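Local atomic coordinates of glutathione S-transferase omega-like 2 (PDB entry 5LKB), a protein that acts as a '1-Cys' thiol transferase on beta-hydroxyethyl disulfide, reduces dehydroascorbate and dimethylarsinic acid, and reacts with glutathionyl-(hydro)quinones. Residues Ile169-Ser174 against Ile178-Ser183; Glu22-Gln27 against Ser184-Phe189; Arg51-Arg56 against Ile65-Val70; Tyr145-Pro150 against Val160-Glu165; Asp198-Pro201 against Gln207-Asp210. All coordinates share one frame; numbering follows the deposited sequence. Where two conformers were deposited one is given.

Overall arrangement
Contacts 1, 3 and 4 lie in the glutathione-binding domain and share its four-stranded sheet; contact 3 packs helix 47-58 on edge strand 66-69, while contacts 1 and 4 meet where strands 160-163 and 168-171 run side by side. Contacts 1 and 3 are fully buried, and helix 174-182 touches helix 47-58 between them. Contact 4 keeps one lysine at the surface. Contact 2 brings an N-terminal loop onto the turn after helix 174-182, and contact 5, partly buried and farthest from contact 4, belongs to the linker entering the helical domain. Contact 3 is tied by an arginine, contact 1 by a backbone bond; contacts 2, 4 and 5 are apolar across their segments.

Contact 1: residues Ile169-Ser174 against Ile178-Ser183; sequences IVNNES and IRILNS
The carboxamide of Asn171 is gripped at both ends, while the CD1 methyl of Ile180 touches the base of that side chain, Ile180 CD1 lying 4.2 Å from Asn171 CB. Asn171 OD1 takes the backbone N-H of Glu173 at 2.8 Å, making an Asx turn; Asn171 ND2 reaches Glu22 O and Glu176 OE1. This is the strand-to-helix corner of the thioredoxin-like glutathione transferase domain, where strand 168-171 gives way to helix 174-182. The strand carries a classic beta bulge at Val170 and Asn171, opposite Leu161. Glu173 then stands at the N-cap of the helix, and both it and Ser174 bind glutathione. A glycerol, probably from the crystallisation liquor, is hydrogen-bonded to Ser174 OG and may mark part of that site. The link between the two segments is a helical backbone bond, Ile178 N to Ser174 O at 3.2 Å. At the far end of the helix, Ser183 OG and Ser183 N both bond to Ile180 O, the hydroxyl at 2.6 Å. Ile178 wraps the carbonyl of Ser174: with CG1 turned between its own backbone N and carbonyl carbon (chi1 65°), Ile178 CG1 lies just 3.3 Å from Ser174 O.

Contact 2: residues Glu22-Gln27 against Ser184-Phe189; sequences ETISKQ and SAFDEF
Ile24 meets the turn after helix 174-182 in two places, once with its backbone and once with its side chain. Its carbonyl oxygen rests on the methyl of Ala185, with Ile24 O 3.6 Å from Ala185 CB. Its CD1 methyl reaches the rim of the Phe186 ring, near the ring plane, and Ile24 CD1 comes to 3.8 Å from Phe186 CZ. The other branch also helps, since Ile24 CG2 is 4.1 Å from the same Phe186 CZ, and the two side chains cross obliquely. No hydrogen bond joins the segments, and the contact is van der Waals packing. The first torsion of Ile24 allows this two-branched approach: CG1 stands beside the backbone N and CG2 anti to it (chi1 -60°).

One step out, short-range backbone bonds hold the turn in shape. Asp187 N bonds to Ser184 O at 3.0 Å, and Phe189 N to Phe186 O at 2.9 Å, across the 3-10 segment 187-189. Ser183 OG accepts from Ala185 N at the start of the turn. On the opposing loop, Ser25 shares backbone hydrogen bonding with Tyr31.

The contact thus lays the N-terminal loop against the turn that follows helix 174-182. Ile24 packs on Ile180 of that helix and on Leu161 of strand 160-163, while Phe186 reaches Leu61 and Val64 in the loop that leads into strand 66-69, and Ile65 beside them.

Contact 3: residues Arg51-Arg56 against Ile65-Val70; sequences RTLITR and IGCSVV
Arg56 sends its side chain from helix 47-58 straight to the backbone of Ile65. From CB the chain leaves with CG anti to the backbone N (chi1 170°) and stays extended as far as NE. Arg56 CD passes 3.9 Å from Ile65 O. Arg56 NE then bonds to Ile65 O at 2.8 Å with an N-H···O angle of 148°. At the tip, Arg56 NH2 gives the same Ile65 O a second bond of 3.1 Å, in the carbonyl plane, so the guanidinium grips one atom side-on with two nitrogens. That oxygen lies close to the guanidinium plane, whereas Cys67 CB sits over one face, 3.6 Å from Arg56 NH2 and offset toward the rim. NH1 turns onward to Asp100 O, and NH2 has a further weak bond to Thr62 O. These partners of the buried guanidinium are backbone carbonyls, which probably help to offset its charge.

A methionine here would probably fill some of the same space but leave Ile65 O and Asp100 O without their donors and the entry to the strand less firmly fixed.

One helical turn earlier, Leu53 CD2 touches Cys67 SG at 3.7 Å.

These pieces belong to the beta-alpha-beta unit of strand 38-42, helix 47-58 and strand 66-69. The axes of segments 51-56 and 66-69 run nearly antiparallel, at 150°, and approach to 11.2 Å. Leu53 also touches Val42 of the neighbouring strand, Ile65 packs on Leu181 of helix 174-182, and the side of helix 47-58 bearing Ile54 and Thr55 faces helix 285-304.

Contact 4: residues Tyr145-Pro150 against Val160-Glu165; sequences YYKSDP and VLWDLE
Apolar packing is what joins these two segments, and Tyr145 with Val160 begins it. The CG2 methyl of Val160 lies by the phenol end of the tyrosine, 3.7 Å from Tyr145 CE1 and 3.6 Å from Tyr145 OH. Trp162 carries the second patch. Its CG stands anti to the backbone N (chi1 -179°), which extends the indole from the strand toward the helix. There the benzo edge meets the aliphatic part of a lysine: Lys147 CG lies near the ring plane, 3.9 Å from Trp162 CH2, and the lysine chain stands roughly perpendicular to the indole side chain. The lysine bends at chi2 (58°), and its amino end leads away from the strand. Ser148 CB adds a looser touch, 4.4 Å from Trp162 CZ3. Leu164 CD2 also lies at the edge of the indole.

Polar bonds surround this packing without crossing it. Tyr145 OH bonds to Thr157 O and Asn172 ND2, Trp162 NE1 to Tyr136 OH and Ser148 OG to Ile169 N, so these polar ends all have partners. Asp163 OD1 accepts from Glu165 N at 3.1 Å, forming an Asx turn as strand 160-163 ends, and the same oxygen makes a salt bridge with Arg37.

The whole arrangement lays helix 141-148 against the thioredoxin-like sheet, where strand 160-163 runs between strands 38-42 and 168-171, Trp162 touching Trp39 on one and Ile169 on the other.

Contact 5: residues Asp198-Pro201 against Gln207-Asp210; sequences DLVP and QIDD
Asp198 OD1 is gripped by two donors, Val200 N at 3.0 Å and Asn182 ND2, and so holds the backbone of the linker where Ile208 CD1 comes to it and to the ring of Pro201. The first bond closes an Asx turn; Val200 N approaches from above the carboxylate plane, with an N-H···O angle of 158°. Asn182 OD1 also takes Leu199 N, so one asparagine at the end of helix 174-182 holds the linker by two neighbouring residues.

Across the contact, a single methyl does the work. Ile208 CG1 lies beside its backbone N and anti to the carbonyl carbon (chi1 -70°), carrying CD1 out toward the linker. There Ile208 CD1 rests 3.8 Å from Leu199 O and 3.9 Å from Val200 CA. Ile208 CD1 also touches Pro201 CD at 4.2 Å. Ile208 further packs on Val279 and Thr284, and on Glu285 of helix 285-304. Next to it on helix 205-220, Asp209 OD1 makes a salt bridge with Arg179 of helix 174-182.

The chemistry divides the task: polar bonds shape the linker and tie the two domains together, while residues 198-201 meet residues 207-210 through van der Waals contact, mainly with that one methyl.

Contact 1: residues Ile169-Ser174 against Ile178-Ser183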
# COMPACT_ATOMS: atom_id res chain seq x y z
N ILE A 169 5.07 8.28 -37.60
CA ILE A 169 4.73 8.87 -36.32
C ILE A 169 5.01 10.36 -36.39
O ILE A 169 6.17 10.76 -36.57
CB ILE A 169 5.54 8.20 -35.22
CG1 ILE A 169 5.24 6.72 -35.21
CG2 ILE A 169 5.28 8.87 -33.88
CD1 ILE A 169 5.93 6.00 -34.08
N VAL A 170 3.97 11.17 -36.24
CA VAL A 170 4.12 12.62 -36.19
C VAL A 170 4.81 13.01 -34.91
O VAL A 170 5.82 13.73 -34.89
CB VAL A 170 2.75 13.34 -36.34
CG1 VAL A 170 2.90 14.87 -36.15
CG2 VAL A 170 2.08 12.97 -37.70
N ASN A 171 4.30 12.51 -33.78
CA ASN A 171 4.75 12.97 -32.49
C ASN A 171 4.40 11.86 -31.50
O ASN A 171 3.27 11.35 -31.53
CB ASN A 171 4.10 14.27 -32.10
CG ASN A 171 4.79 14.97 -30.98
OD1 ASN A 171 4.77 14.46 -29.84
ND2 ASN A 171 5.35 16.15 -31.22
N ASN A 172 5.37 11.48 -30.64
CA ASN A 172 5.14 10.53 -29.55
C ASN A 172 5.52 11.14 -28.20
O ASN A 172 5.77 10.39 -27.23
CB ASN A 172 5.78 9.18 -29.82
CG ASN A 172 7.26 9.19 -29.64
OD1 ASN A 172 7.90 10.28 -29.71
ND2 ASN A 172 7.86 7.98 -29.40
N GLU A 173 5.43 12.44 -28.07
CA GLU A 173 5.65 13.15 -26.81
C GLU A 173 4.32 13.70 -26.33
O GLU A 173 3.78 14.63 -26.89
CB GLU A 173 6.73 14.22 -27.01
CG GLU A 173 6.91 15.18 -25.88
CD GLU A 173 7.08 14.43 -24.54
OE1 GLU A 173 7.93 13.51 -24.46
OE2 GLU A 173 6.36 14.77 -23.57
N SER A 174 3.82 13.17 -25.19
CA SER A 174 2.48 13.56 -24.79
C SER A 174 2.36 15.06 -24.54
O SER A 174 1.28 15.64 -24.71
CB SER A 174 2.02 12.75 -23.54
OG SER A 174 2.76 13.12 -22.36
N ILE A 178 -0.58 17.19 -26.77
CA ILE A 178 -1.68 17.99 -26.23
C ILE A 178 -1.62 19.46 -26.68
O ILE A 178 -2.66 20.13 -26.71
CB ILE A 178 -1.77 17.79 -24.69
CG1 ILE A 178 -0.53 18.35 -23.99
CG2 ILE A 178 -2.09 16.34 -24.40
CD1 ILE A 178 -0.56 18.07 -22.44
N ARG A 179 -0.43 19.96 -27.02
CA ARG A 179 -0.33 21.29 -27.60
C ARG A 179 -0.85 21.26 -29.02
O ARG A 179 -1.59 22.17 -29.44
CB ARG A 179 1.13 21.75 -27.54
CG ARG A 179 1.63 22.17 -26.15
CD ARG A 179 0.87 23.35 -25.56
NE ARG A 179 1.15 23.56 -24.13
CZ ARG A 179 2.14 24.27 -23.62
NH1 ARG A 179 3.00 24.91 -24.44
NH2 ARG A 179 2.28 24.38 -22.30
N ILE A 180 -0.53 20.20 -29.77
CA ILE A 180 -1.09 20.10 -31.13
C ILE A 180 -2.61 20.10 -31.08
O ILE A 180 -3.29 20.84 -31.83
CB ILE A 180 -0.52 18.87 -31.85
CG1 ILE A 180 0.99 18.97 -32.03
CG2 ILE A 180 -1.19 18.65 -33.24
CD1 ILE A 180 1.65 17.67 -32.57
N LEU A 181 -3.20 19.25 -30.22
CA LEU A 181 -4.65 19.16 -30.15
C LEU A 181 -5.25 20.46 -29.74
O LEU A 181 -6.33 20.79 -30.19
CB LEU A 181 -5.02 18.07 -29.12
CG LEU A 181 -4.58 16.66 -29.52
CD1 LEU A 181 -4.84 15.70 -28.39
CD2 LEU A 181 -5.22 16.09 -30.79
N ASN A 182 -4.61 21.21 -28.84
CA ASN A 182 -5.17 22.45 -28.37
C ASN A 182 -5.01 23.61 -29.38
O ASN A 182 -5.73 24.59 -29.26
CB ASN A 182 -4.59 22.86 -27.02
CG ASN A 182 -5.23 24.11 -26.47
OD1 ASN A 182 -6.43 24.09 -26.09
ND2 ASN A 182 -4.46 25.19 -26.37
N SER A 183 -4.07 23.47 -30.31
CA SER A 183 -3.71 24.55 -31.25
C SER A 183 -4.85 24.81 -32.21
O SER A 183 -5.87 24.17 -32.18
CB SER A 183 -2.52 24.17 -32.09
OG SER A 183 -2.83 23.15 -33.03

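Contact 2: residues Glu22-Gln27 against Ser184-Phe189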
# COMPACT_ATOMS: atom_id res chain seq x y z
N GLU A 22 7.52 16.17 -34.21
CA GLU A 22 6.97 17.06 -35.24
C GLU A 22 5.59 17.59 -34.88
O GLU A 22 4.99 17.23 -33.85
CB GLU A 22 7.02 16.40 -36.62
CG GLU A 22 8.43 16.66 -37.31
CD GLU A 22 8.48 17.96 -38.08
OE1 GLU A 22 7.51 18.73 -38.00
OE2 GLU A 22 9.55 18.18 -38.74
N THR A 23 5.08 18.49 -35.70
CA THR A 23 3.80 19.14 -35.46
C THR A 23 2.95 19.05 -36.71
O THR A 23 3.37 18.50 -37.73
CB THR A 23 3.97 20.58 -34.98
OG1 THR A 23 2.72 21.04 -34.45
CG2 THR A 23 4.47 21.52 -36.13
N ILE A 24 1.71 19.51 -36.57
CA ILE A 24 0.70 19.51 -37.63
C ILE A 24 0.23 20.95 -37.77
O ILE A 24 -0.12 21.59 -36.77
CB ILE A 24 -0.49 18.60 -37.27
CG1 ILE A 24 -0.05 17.16 -37.08
CG2 ILE A 24 -1.59 18.71 -38.38
CD1 ILE A 24 -1.17 16.29 -36.59
N SER A 25 0.27 21.51 -39.00
CA SER A 25 -0.21 22.88 -39.16
C SER A 25 -0.50 23.12 -40.63
O SER A 25 -0.08 22.35 -41.49
CB SER A 25 0.79 23.94 -38.66
OG SER A 25 1.97 23.98 -39.46
N LYS A 26 -1.24 24.20 -40.89
CA LYS A 26 -1.61 24.56 -42.26
C LYS A 26 -0.38 24.90 -43.11
O LYS A 26 -0.30 24.54 -44.30
CB LYS A 26 -2.61 25.72 -42.23
N GLN A 27 0.63 25.55 -42.50
CA GLN A 27 1.86 25.91 -43.21
C GLN A 27 2.86 24.76 -43.33
O GLN A 27 3.86 24.89 -44.05
CB GLN A 27 2.53 27.09 -42.49
CG GLN A 27 3.20 26.65 -41.18
CD GLN A 27 3.10 27.68 -40.08
OE1 GLN A 27 4.11 28.27 -39.67
NE2 GLN A 27 1.87 27.90 -39.59
N SER A 184 -4.63 25.78 -33.08
CA SER A 184 -5.67 26.05 -34.06
C SER A 184 -5.71 25.02 -35.18
O SER A 184 -6.62 25.11 -36.03
CB SER A 184 -5.50 27.47 -34.70
OG SER A 184 -4.29 27.52 -35.41
N ALA A 185 -4.79 24.08 -35.23
CA ALA A 185 -4.63 23.18 -36.37
C ALA A 185 -5.92 22.56 -36.87
O ALA A 185 -6.16 22.50 -38.08
CB ALA A 185 -3.61 22.08 -36.08
N PHE A 186 -6.80 22.10 -35.98
CA PHE A 186 -7.94 21.31 -36.42
C PHE A 186 -9.24 22.11 -36.35
O PHE A 186 -10.35 21.55 -36.43
CB PHE A 186 -8.00 19.98 -35.63
CG PHE A 186 -6.92 19.00 -36.03
CD1 PHE A 186 -7.07 18.11 -37.07
CD2 PHE A 186 -5.76 18.85 -35.24
CE1 PHE A 186 -6.05 17.17 -37.42
CE2 PHE A 186 -4.79 17.98 -35.58
CZ PHE A 186 -4.92 17.10 -36.64
N ASP A 187 -9.13 23.45 -36.24
CA ASP A 187 -10.29 24.28 -35.93
C ASP A 187 -11.35 24.23 -37.03
O ASP A 187 -12.53 24.39 -36.75
CB ASP A 187 -9.88 25.75 -35.77
CG ASP A 187 -9.24 26.06 -34.43
OD1 ASP A 187 -9.12 25.14 -33.59
OD2 ASP A 187 -8.85 27.24 -34.22
N GLU A 188 -10.93 24.01 -38.28
CA GLU A 188 -11.88 23.92 -39.38
C GLU A 188 -12.80 22.72 -39.27
O GLU A 188 -13.82 22.67 -39.98
CB GLU A 188 -11.14 23.77 -40.71
CG GLU A 188 -10.18 24.85 -41.15
CD GLU A 188 -9.23 24.31 -42.24
OE1 GLU A 188 -8.33 23.45 -41.94
OE2 GLU A 188 -9.40 24.72 -43.42
N PHE A 189 -12.49 21.76 -38.40
CA PHE A 189 -13.21 20.49 -38.36
C PHE A 189 -14.00 20.25 -37.07
O PHE A 189 -14.58 19.16 -36.90
CB PHE A 189 -12.24 19.36 -38.64
CG PHE A 189 -11.34 19.60 -39.85
CD1 PHE A 189 -11.84 19.52 -41.14
CD2 PHE A 189 -9.99 19.91 -39.70
CE1 PHE A 189 -11.00 19.74 -42.24
CE2 PHE A 189 -9.15 20.10 -40.79
CZ PHE A 189 -9.67 20.05 -42.09

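Contact 3: residues Arg51-Arg56 against Ile65-Val70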
# COMPACT_ATOMS: atom_id res chain seq x y z
N ARG A 51 -3.34 11.93 -20.99
CA ARG A 51 -3.39 13.36 -21.24
C ARG A 51 -4.00 13.62 -22.59
O ARG A 51 -4.79 14.54 -22.71
CB ARG A 51 -1.98 13.96 -21.26
CG ARG A 51 -1.12 13.82 -19.97
CD ARG A 51 0.29 14.18 -20.35
NE ARG A 51 1.09 14.54 -19.19
CZ ARG A 51 2.31 15.05 -19.27
NH1 ARG A 51 2.82 15.30 -20.48
NH2 ARG A 51 2.96 15.35 -18.16
N THR A 52 -3.63 12.81 -23.56
CA THR A 52 -4.07 13.06 -24.93
C THR A 52 -5.53 12.70 -25.12
O THR A 52 -6.21 13.34 -25.93
CB THR A 52 -3.17 12.35 -25.94
OG1 THR A 52 -3.34 10.95 -25.97
CG2 THR A 52 -1.71 12.63 -25.70
N LEU A 53 -6.04 11.66 -24.43
CA LEU A 53 -7.45 11.32 -24.51
C LEU A 53 -8.31 12.42 -23.93
O LEU A 53 -9.33 12.80 -24.52
CB LEU A 53 -7.73 10.03 -23.79
CG LEU A 53 -7.16 8.78 -24.37
CD1 LEU A 53 -7.54 7.57 -23.46
CD2 LEU A 53 -7.64 8.49 -25.79
N ILE A 54 -7.93 12.96 -22.78
CA ILE A 54 -8.69 14.03 -22.14
C ILE A 54 -8.74 15.24 -23.08
O ILE A 54 -9.79 15.86 -23.30
CB ILE A 54 -8.09 14.41 -20.77
CG1 ILE A 54 -8.25 13.22 -19.80
CG2 ILE A 54 -8.78 15.63 -20.20
CD1 ILE A 54 -7.29 13.25 -18.65
N THR A 55 -7.59 15.60 -23.63
CA THR A 55 -7.50 16.78 -24.47
C THR A 55 -8.26 16.58 -25.77
O THR A 55 -8.98 17.49 -26.21
CB THR A 55 -6.02 17.10 -24.73
OG1 THR A 55 -5.32 17.32 -23.48
CG2 THR A 55 -5.87 18.41 -25.51
N ARG A 56 -8.16 15.40 -26.37
CA ARG A 56 -8.96 15.06 -27.54
C ARG A 56 -10.45 15.27 -27.29
O ARG A 56 -11.19 15.79 -28.14
CB ARG A 56 -8.62 13.65 -28.05
CG ARG A 56 -9.56 13.09 -29.12
CD ARG A 56 -9.00 11.81 -29.59
NE ARG A 56 -9.90 10.99 -30.40
CZ ARG A 56 -10.68 10.00 -29.99
NH1 ARG A 56 -10.75 9.63 -28.70
NH2 ARG A 56 -11.37 9.30 -30.88
N ILE A 65 -10.04 12.66 -35.19
CA ILE A 65 -8.86 11.86 -34.96
C ILE A 65 -9.31 10.55 -34.32
O ILE A 65 -9.79 10.56 -33.18
CB ILE A 65 -7.87 12.61 -34.06
CG1 ILE A 65 -7.42 13.87 -34.78
CG2 ILE A 65 -6.69 11.74 -33.71
CD1 ILE A 65 -6.57 14.82 -33.92
N GLY A 66 -9.20 9.44 -35.05
CA GLY A 66 -9.63 8.15 -34.50
C GLY A 66 -8.74 7.74 -33.38
O GLY A 66 -7.62 8.22 -33.28
N CYS A 67 -9.17 6.74 -32.60
CA CYS A 67 -8.35 6.22 -31.52
C CYS A 67 -8.42 4.70 -31.44
O CYS A 67 -9.50 4.13 -31.66
CB CYS A 67 -8.87 6.82 -30.23
SG CYS A 67 -8.18 6.19 -28.67
N SER A 68 -7.30 4.08 -31.11
CA SER A 68 -7.20 2.66 -30.90
C SER A 68 -6.43 2.45 -29.61
O SER A 68 -5.60 3.29 -29.24
CB SER A 68 -6.51 1.92 -32.04
OG SER A 68 -7.32 2.12 -33.22
N VAL A 69 -6.67 1.32 -28.95
CA VAL A 69 -6.19 1.10 -27.57
C VAL A 69 -5.44 -0.23 -27.48
O VAL A 69 -5.98 -1.30 -27.80
CB VAL A 69 -7.35 1.12 -26.57
CG1 VAL A 69 -6.76 1.01 -25.16
CG2 VAL A 69 -8.15 2.36 -26.71
N VAL A 70 -4.18 -0.18 -27.03
CA VAL A 70 -3.41 -1.38 -26.79
C VAL A 70 -3.90 -2.10 -25.53
O VAL A 70 -4.57 -1.51 -24.68
CB VAL A 70 -1.90 -1.07 -26.67
CG1 VAL A 70 -1.37 -0.55 -28.04
CG2 VAL A 70 -1.57 -0.12 -25.55

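Contact 4: residues Tyr145-Pro150 against Val160-Glu165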
# COMPACT_ATOMS: atom_id res chain seq x y z
N TYR A 145 6.29 1.78 -35.17
CA TYR A 145 7.59 2.41 -34.99
C TYR A 145 8.54 2.02 -36.12
O TYR A 145 9.18 2.88 -36.73
CB TYR A 145 8.18 2.05 -33.60
CG TYR A 145 7.69 2.94 -32.48
CD1 TYR A 145 6.50 2.67 -31.81
CD2 TYR A 145 8.42 4.01 -32.08
CE1 TYR A 145 6.05 3.52 -30.81
CE2 TYR A 145 7.99 4.86 -31.08
CZ TYR A 145 6.79 4.60 -30.43
OH TYR A 145 6.41 5.51 -29.45
N TYR A 146 8.61 0.72 -36.44
CA TYR A 146 9.51 0.27 -37.51
C TYR A 146 9.02 0.74 -38.88
O TYR A 146 9.84 1.04 -39.77
CB TYR A 146 9.65 -1.26 -37.45
CG TYR A 146 10.46 -1.79 -36.28
CD1 TYR A 146 11.66 -1.18 -35.89
CD2 TYR A 146 10.04 -2.91 -35.57
CE1 TYR A 146 12.42 -1.69 -34.81
CE2 TYR A 146 10.80 -3.41 -34.48
CZ TYR A 146 11.96 -2.79 -34.11
OH TYR A 146 12.73 -3.27 -33.08
N LYS A 147 7.70 0.79 -39.09
CA LYS A 147 7.18 1.38 -40.32
C LYS A 147 7.66 2.81 -40.49
O LYS A 147 8.17 3.19 -41.55
CB LYS A 147 5.65 1.32 -40.32
CG LYS A 147 4.99 1.87 -41.59
CD LYS A 147 5.48 1.14 -42.84
CE LYS A 147 4.84 1.73 -44.08
NZ LYS A 147 5.28 1.03 -45.32
N SER A 148 7.53 3.63 -39.46
CA SER A 148 7.96 5.01 -39.52
C SER A 148 9.47 5.11 -39.73
O SER A 148 9.93 5.90 -40.57
CB SER A 148 7.53 5.73 -38.24
OG SER A 148 7.45 7.15 -38.37
N ASP A 149 10.24 4.30 -39.02
CA ASP A 149 11.70 4.43 -39.00
C ASP A 149 12.23 3.02 -38.76
O ASP A 149 12.22 2.52 -37.62
CB ASP A 149 12.17 5.41 -37.92
CG ASP A 149 13.67 5.42 -37.77
OD1 ASP A 149 14.34 4.80 -38.60
OD2 ASP A 149 14.17 6.03 -36.79
N PRO A 150 12.63 2.32 -39.82
CA PRO A 150 13.17 0.96 -39.66
C PRO A 150 14.40 0.88 -38.77
O PRO A 150 14.71 -0.20 -38.29
CB PRO A 150 13.48 0.54 -41.11
CG PRO A 150 12.44 1.30 -41.91
CD PRO A 150 12.42 2.66 -41.24
N VAL A 160 0.97 7.48 -29.35
CA VAL A 160 1.50 7.72 -30.68
C VAL A 160 0.46 8.49 -31.48
O VAL A 160 -0.69 8.05 -31.60
CB VAL A 160 1.84 6.40 -31.37
CG1 VAL A 160 2.17 6.64 -32.85
CG2 VAL A 160 3.03 5.71 -30.68
N LEU A 161 0.87 9.64 -32.03
CA LEU A 161 0.05 10.41 -32.98
C LEU A 161 0.57 10.11 -34.40
O LEU A 161 1.75 10.36 -34.70
CB LEU A 161 0.09 11.89 -32.66
CG LEU A 161 -0.67 12.79 -33.62
CD1 LEU A 161 -2.17 12.50 -33.54
CD2 LEU A 161 -0.37 14.24 -33.32
N TRP A 162 -0.25 9.43 -35.18
CA TRP A 162 0.10 8.72 -36.42
C TRP A 162 -0.53 9.42 -37.61
O TRP A 162 -1.68 9.84 -37.55
CB TRP A 162 -0.49 7.32 -36.38
CG TRP A 162 -0.20 6.42 -37.61
CD1 TRP A 162 -1.09 6.08 -38.61
CD2 TRP A 162 1.01 5.73 -37.91
NE1 TRP A 162 -0.50 5.20 -39.46
CE2 TRP A 162 0.80 5.00 -39.11
CE3 TRP A 162 2.26 5.67 -37.31
CZ2 TRP A 162 1.79 4.17 -39.67
CZ3 TRP A 162 3.25 4.85 -37.89
CH2 TRP A 162 3.01 4.16 -39.08
N ASP A 163 0.25 9.50 -38.72
CA ASP A 163 -0.25 10.04 -39.98
C ASP A 163 -0.51 8.90 -40.94
O ASP A 163 0.42 8.20 -41.35
CB ASP A 163 0.78 10.99 -40.61
CG ASP A 163 0.32 11.48 -41.97
OD1 ASP A 163 -0.91 11.56 -42.13
OD2 ASP A 163 1.20 11.80 -42.80
N LEU A 164 -1.78 8.73 -41.31
CA LEU A 164 -2.17 7.69 -42.27
C LEU A 164 -1.66 7.95 -43.68
O LEU A 164 -1.47 7.00 -44.43
CB LEU A 164 -3.69 7.56 -42.30
CG LEU A 164 -4.34 6.99 -41.01
CD1 LEU A 164 -5.86 7.26 -41.10
CD2 LEU A 164 -4.02 5.50 -40.81
N GLU A 165 -1.36 9.20 -44.02
CA GLU A 165 -0.93 9.47 -45.40
C GLU A 165 0.53 9.09 -45.62
O GLU A 165 0.87 8.43 -46.62
CB GLU A 165 -1.18 10.94 -45.69
CG GLU A 165 -2.65 11.24 -45.99
CD GLU A 165 -2.88 12.61 -46.62
OE1 GLU A 165 -1.89 13.29 -47.05
OE2 GLU A 165 -4.06 13.01 -46.67

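Contact 5: residues Asp198-Pro201 against Gln207-Asp210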
# COMPACT_ATOMS: atom_id res chain seq x y z
N ASP A 198 -9.69 26.91 -24.85
CA ASP A 198 -8.24 27.08 -24.87
C ASP A 198 -7.64 26.60 -23.55
O ASP A 198 -7.79 27.26 -22.51
CB ASP A 198 -7.88 28.56 -25.13
CG ASP A 198 -6.42 28.75 -25.46
OD1 ASP A 198 -5.57 27.81 -25.31
OD2 ASP A 198 -6.06 29.88 -25.90
N LEU A 199 -6.90 25.52 -23.63
CA LEU A 199 -6.28 24.90 -22.45
C LEU A 199 -4.96 25.55 -22.07
O LEU A 199 -4.40 25.26 -21.01
CB LEU A 199 -6.17 23.40 -22.71
CG LEU A 199 -7.51 22.68 -22.83
CD1 LEU A 199 -7.34 21.31 -23.40
CD2 LEU A 199 -8.20 22.59 -21.51
N VAL A 200 -4.45 26.46 -22.88
CA VAL A 200 -3.18 27.14 -22.62
C VAL A 200 -3.37 28.62 -22.97
O VAL A 200 -2.72 29.16 -23.89
CB VAL A 200 -2.05 26.51 -23.43
CG1 VAL A 200 -0.74 27.05 -22.93
CG2 VAL A 200 -2.07 24.95 -23.28
N PRO A 201 -4.26 29.32 -22.27
CA PRO A 201 -4.47 30.76 -22.55
C PRO A 201 -3.21 31.59 -22.33
O PRO A 201 -2.44 31.40 -21.39
CB PRO A 201 -5.57 31.17 -21.57
CG PRO A 201 -5.63 30.10 -20.53
CD PRO A 201 -5.11 28.84 -21.17
N GLN A 207 2.71 30.69 -16.28
CA GLN A 207 2.39 29.97 -15.04
C GLN A 207 2.10 28.49 -15.30
O GLN A 207 2.45 27.64 -14.47
CB GLN A 207 1.21 30.57 -14.31
CG GLN A 207 1.42 31.99 -13.81
CD GLN A 207 0.11 32.65 -13.51
OE1 GLN A 207 -0.47 32.48 -12.44
NE2 GLN A 207 -0.39 33.41 -14.48
N ILE A 208 1.39 28.17 -16.39
CA ILE A 208 1.21 26.76 -16.78
C ILE A 208 2.54 26.08 -17.01
O ILE A 208 2.79 24.97 -16.53
CB ILE A 208 0.30 26.64 -18.01
CG1 ILE A 208 -1.14 27.00 -17.66
CG2 ILE A 208 0.40 25.27 -18.66
CD1 ILE A 208 -2.04 27.25 -18.85
N ASP A 209 3.43 26.71 -17.76
CA ASP A 209 4.71 26.06 -18.03
C ASP A 209 5.52 25.86 -16.75
O ASP A 209 6.20 24.84 -16.59
CB ASP A 209 5.53 26.87 -19.03
CG ASP A 209 5.03 26.71 -20.43
OD1 ASP A 209 4.33 25.73 -20.75
OD2 ASP A 209 5.28 27.63 -21.26
N ASP A 210 5.52 26.86 -15.85
CA ASP A 210 6.33 26.76 -14.64
C ASP A 210 5.77 25.69 -13.71
O ASP A 210 6.53 24.91 -13.14
CB ASP A 210 6.37 28.11 -13.92
CG ASP A 210 7.19 29.16 -14.67
OD1 ASP A 210 7.93 28.80 -15.62
OD2 ASP A 210 7.08 30.34 -14.26